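Local coordinates for protein agarase (Pseudoalteromonas fuliginea, PDB 6XJ9) that probably hydrolyses agarose from marine red algae, acting as a glycoside hydrolase of family 50, at residues 355-358 / 359-362; 695-698 / 699-703. All coordinates share one frame; numbering follows the deposited sequence.

Contact 1 of 2, residues 355-358 / 359-362; sequences VASQ and VRKN
Ser357 reaches forward over the start of a short helix and takes the backbone N-H of Arg360 on its hydroxyl, with Arg360 N 3.1 Å from Ser357 OG and the bond nearly straight at 163°. The reach depends on the first torsion: OG lies anti to Ser357 N (chi1 170°), which turns it toward the first turn of the helix. The same oxygen also rests against the arginine stem, Arg360 CG lying 3.3 Å from Ser357 OG. This is an N-cap, in which a serine just before helix 358-361 supplies an acceptor to an amide that has no preceding turn to bond to. With the hydroxyl gone, as in an alanine here, the N-H of Arg360 would probably lose its capping acceptor and the first turn be less firmly held. Ser357 O receives Lys361 N at 3.0 Å, so both oxygens of the capping residue serve the helix. On another side of the turn the lysine chain, extended as far as CE with CG anti to N (chi1 176°), crosses Val355 at about a right angle; Lys361 CD touches Val355 CG2 at 3.9 Å and sits almost as close to CG1. The bent chain of Gln358 runs alongside that lysine, Gln358 OE1 standing 4.1 Å from Lys361 CD. Arg360 bends away from the cap, its guanidinium donating to the carbonyl oxygens of Leu316, Thr723 and Ser155.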
# COMPACT_ATOMS: atom_id res chain seq x y z
N VAL A 355 32.85 23.86 16.45
CA VAL A 355 32.34 23.45 15.15
C VAL A 355 33.51 22.99 14.29
O VAL A 355 34.39 23.77 13.94
CB VAL A 355 31.52 24.56 14.47
CG1 VAL A 355 30.82 24.05 13.22
CG2 VAL A 355 30.50 25.20 15.41
N ALA A 356 33.52 21.69 13.96
CA ALA A 356 34.55 21.14 13.09
C ALA A 356 34.05 21.11 11.64
O ALA A 356 34.85 21.25 10.72
CB ALA A 356 34.98 19.77 13.57
N SER A 357 32.74 20.92 11.45
CA SER A 357 32.15 21.00 10.12
C SER A 357 30.91 21.90 10.13
O SER A 357 29.87 21.51 10.67
CB SER A 357 31.81 19.65 9.57
OG SER A 357 31.04 19.79 8.38
N GLN A 358 31.04 23.07 9.50
CA GLN A 358 29.94 24.01 9.36
C GLN A 358 28.81 23.38 8.56
O GLN A 358 27.64 23.59 8.87
CB GLN A 358 30.41 25.33 8.72
CG GLN A 358 31.01 26.31 9.72
CD GLN A 358 30.00 26.82 10.72
OE1 GLN A 358 28.79 26.77 10.51
NE2 GLN A 358 30.49 27.31 11.85
N VAL A 359 29.19 22.59 7.54
CA VAL A 359 28.22 21.95 6.67
C VAL A 359 27.37 20.98 7.48
O VAL A 359 26.15 20.96 7.32
CB VAL A 359 28.88 21.28 5.44
CG1 VAL A 359 27.90 20.41 4.66
CG2 VAL A 359 29.49 22.32 4.51
N ARG A 360 28.00 20.20 8.36
CA ARG A 360 27.27 19.27 9.21
C ARG A 360 26.37 20.02 10.19
O ARG A 360 25.20 19.68 10.35
CB ARG A 360 28.19 18.29 9.96
CG ARG A 360 28.95 17.32 9.07
CD ARG A 360 28.10 16.31 8.32
NE ARG A 360 27.29 15.48 9.20
CZ ARG A 360 26.50 14.48 8.79
NH1 ARG A 360 26.43 14.15 7.51
NH2 ARG A 360 25.80 13.80 9.68
N LYS A 361 26.92 21.04 10.86
CA LYS A 361 26.15 21.78 11.85
C LYS A 361 24.83 22.24 11.24
O LYS A 361 23.78 22.07 11.84
CB LYS A 361 26.96 22.94 12.45
CG LYS A 361 26.20 23.84 13.42
CD LYS A 361 26.97 25.09 13.81
CE LYS A 361 26.11 26.15 14.48
NZ LYS A 361 24.91 26.49 13.68
N ASN A 362 24.89 22.75 10.00
CA ASN A 362 23.77 23.48 9.41
C ASN A 362 22.68 22.54 8.86
O ASN A 362 21.61 23.01 8.46
CB ASN A 362 24.24 24.52 8.39
CG ASN A 362 24.88 25.71 9.07
OD1 ASN A 362 24.33 26.24 10.04
ND2 ASN A 362 26.03 26.14 8.58

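Contact 2 of 2, residues 695-698 / 699-703; sequences MYTD and YMNSV
The Tyr696 ring carries Met700 CG over one face, a CH-pi contact 4.0 Å from the ring centroid and displaced toward the hydroxyl-bearing rim, where Met700 CG is 3.8 Å from Tyr696 CZ. Met700 SD lies oblique to the same ring, 30° off its normal, in a Met-aromatic contact. The two side chains run side by side, the ring brought alongside the helix because Tyr696 CG is anti to its N (chi1 175°). The Tyr699 ring, on another side of the helix, stacks on Phe669, and its hydroxyl bonds to Ala644 O. Tyr696 and Met700 are i to i+4 neighbours in helix 689-704, which packs on strand 709-714 and helix 745-763, probably in the (beta/alpha)8 barrel of the catalytic domain; Met700 N donates to Tyr696 O at 2.9 Å. One residue on, Thr697 CG2 lies 3.7 Å from Asn701 ND2. Ser702 OG folds back onto Tyr699 O at 2.7 Å, an oxygen that also accepts from Val703 N. The chemistry divides round the helix: thioether and aromatic carbon pack by dispersion on a buried side, whereas Asp698 OD2 is held by His197 and OD1 by a water that accepts only weakly from Asn701 ND2.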
# COMPACT_ATOMS: atom_id res chain seq x y z
N MET A 695 7.75 -6.13 -2.95
CA MET A 695 9.03 -6.66 -3.39
C MET A 695 9.64 -7.48 -2.25
O MET A 695 10.27 -8.51 -2.49
CB MET A 695 9.96 -5.53 -3.81
CG MET A 695 9.61 -4.97 -5.20
SD MET A 695 10.68 -3.56 -5.62
CE MET A 695 12.25 -4.40 -5.76
N TYR A 696 9.43 -7.01 -1.02
CA TYR A 696 9.72 -7.79 0.17
C TYR A 696 9.08 -9.17 0.07
O TYR A 696 9.75 -10.18 0.28
CB TYR A 696 9.12 -7.08 1.39
CG TYR A 696 9.25 -7.86 2.67
CD1 TYR A 696 10.42 -7.82 3.40
CD2 TYR A 696 8.19 -8.62 3.17
CE1 TYR A 696 10.57 -8.51 4.59
CE2 TYR A 696 8.32 -9.31 4.37
CZ TYR A 696 9.52 -9.27 5.07
OH TYR A 696 9.69 -9.95 6.24
N THR A 697 7.78 -9.20 -0.23
CA THR A 697 7.00 -10.44 -0.31
C THR A 697 7.60 -11.39 -1.35
O THR A 697 7.76 -12.58 -1.08
CB THR A 697 5.53 -10.12 -0.60
OG1 THR A 697 5.04 -9.50 0.59
CG2 THR A 697 4.67 -11.33 -0.92
N ASP A 698 7.91 -10.87 -2.54
CA ASP A 698 8.52 -11.66 -3.61
C ASP A 698 9.85 -12.25 -3.14
O ASP A 698 10.13 -13.41 -3.44
CB ASP A 698 8.78 -10.82 -4.86
CG ASP A 698 7.53 -10.55 -5.69
OD1 ASP A 698 6.51 -11.23 -5.45
OD2 ASP A 698 7.60 -9.69 -6.61
N TYR A 699 10.66 -11.43 -2.45
CA TYR A 699 11.99 -11.84 -2.03
C TYR A 699 11.86 -13.00 -1.05
O TYR A 699 12.54 -14.01 -1.16
CB TYR A 699 12.74 -10.70 -1.33
CG TYR A 699 14.18 -11.03 -1.00
CD1 TYR A 699 14.50 -11.88 0.04
CD2 TYR A 699 15.22 -10.48 -1.73
CE1 TYR A 699 15.82 -12.18 0.35
CE2 TYR A 699 16.55 -10.77 -1.43
CZ TYR A 699 16.85 -11.62 -0.38
OH TYR A 699 18.15 -11.92 -0.09
N MET A 700 10.95 -12.82 -0.08
CA MET A 700 10.75 -13.80 0.97
C MET A 700 10.13 -15.08 0.41
O MET A 700 10.43 -16.18 0.89
CB MET A 700 9.87 -13.23 2.10
CG MET A 700 10.66 -12.31 3.06
SD MET A 700 12.19 -13.07 3.74
CE MET A 700 11.51 -14.55 4.49
N ASN A 701 9.31 -14.94 -0.64
CA ASN A 701 8.76 -16.11 -1.31
C ASN A 701 9.87 -16.94 -1.94
O ASN A 701 9.80 -18.17 -1.94
CB ASN A 701 7.65 -15.76 -2.30
CG ASN A 701 6.32 -15.49 -1.63
OD1 ASN A 701 6.06 -16.03 -0.55
ND2 ASN A 701 5.48 -14.69 -2.25
N SER A 702 10.89 -16.26 -2.48
CA SER A 702 11.98 -16.96 -3.14
C SER A 702 12.86 -17.66 -2.11
O SER A 702 13.45 -18.68 -2.43
CB SER A 702 12.77 -16.06 -4.06
OG SER A 702 13.59 -15.16 -3.34
N VAL A 703 12.94 -17.11 -0.89
CA VAL A 703 13.63 -17.75 0.22
C VAL A 703 12.85 -19.01 0.63
O VAL A 703 13.43 -20.09 0.75
CB VAL A 703 13.77 -16.79 1.42
CG1 VAL A 703 14.40 -17.49 2.62
CG2 VAL A 703 14.54 -15.52 1.05
O HOH W 1 6.66 -14.20 -5.42

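Overall arrangement
Followed from the N terminus, the chain first builds the many-stranded beta region between strands 33-36 and 199-210, then reaches contact 1, where strand 354-355 leads through a short loop into helix 358-361. Contact 2 comes much later, within helix 689-704, just ahead of strand 709-714. Each is local: contact 1 folds the end of a strand onto the helix that follows, contact 2 spans single turns of one helix; the two stand in series, neither nesting nor crossing. Their centres are 41 Å apart, on opposite sides of the chain's centre. Contact 1 settles the turn against strand 315-320 of a small antiparallel sheet. Contact 2 joins its helix to helix 745-763 and to strand 709-714 of the central sheet, probably the beta-barrel of the catalytic domain.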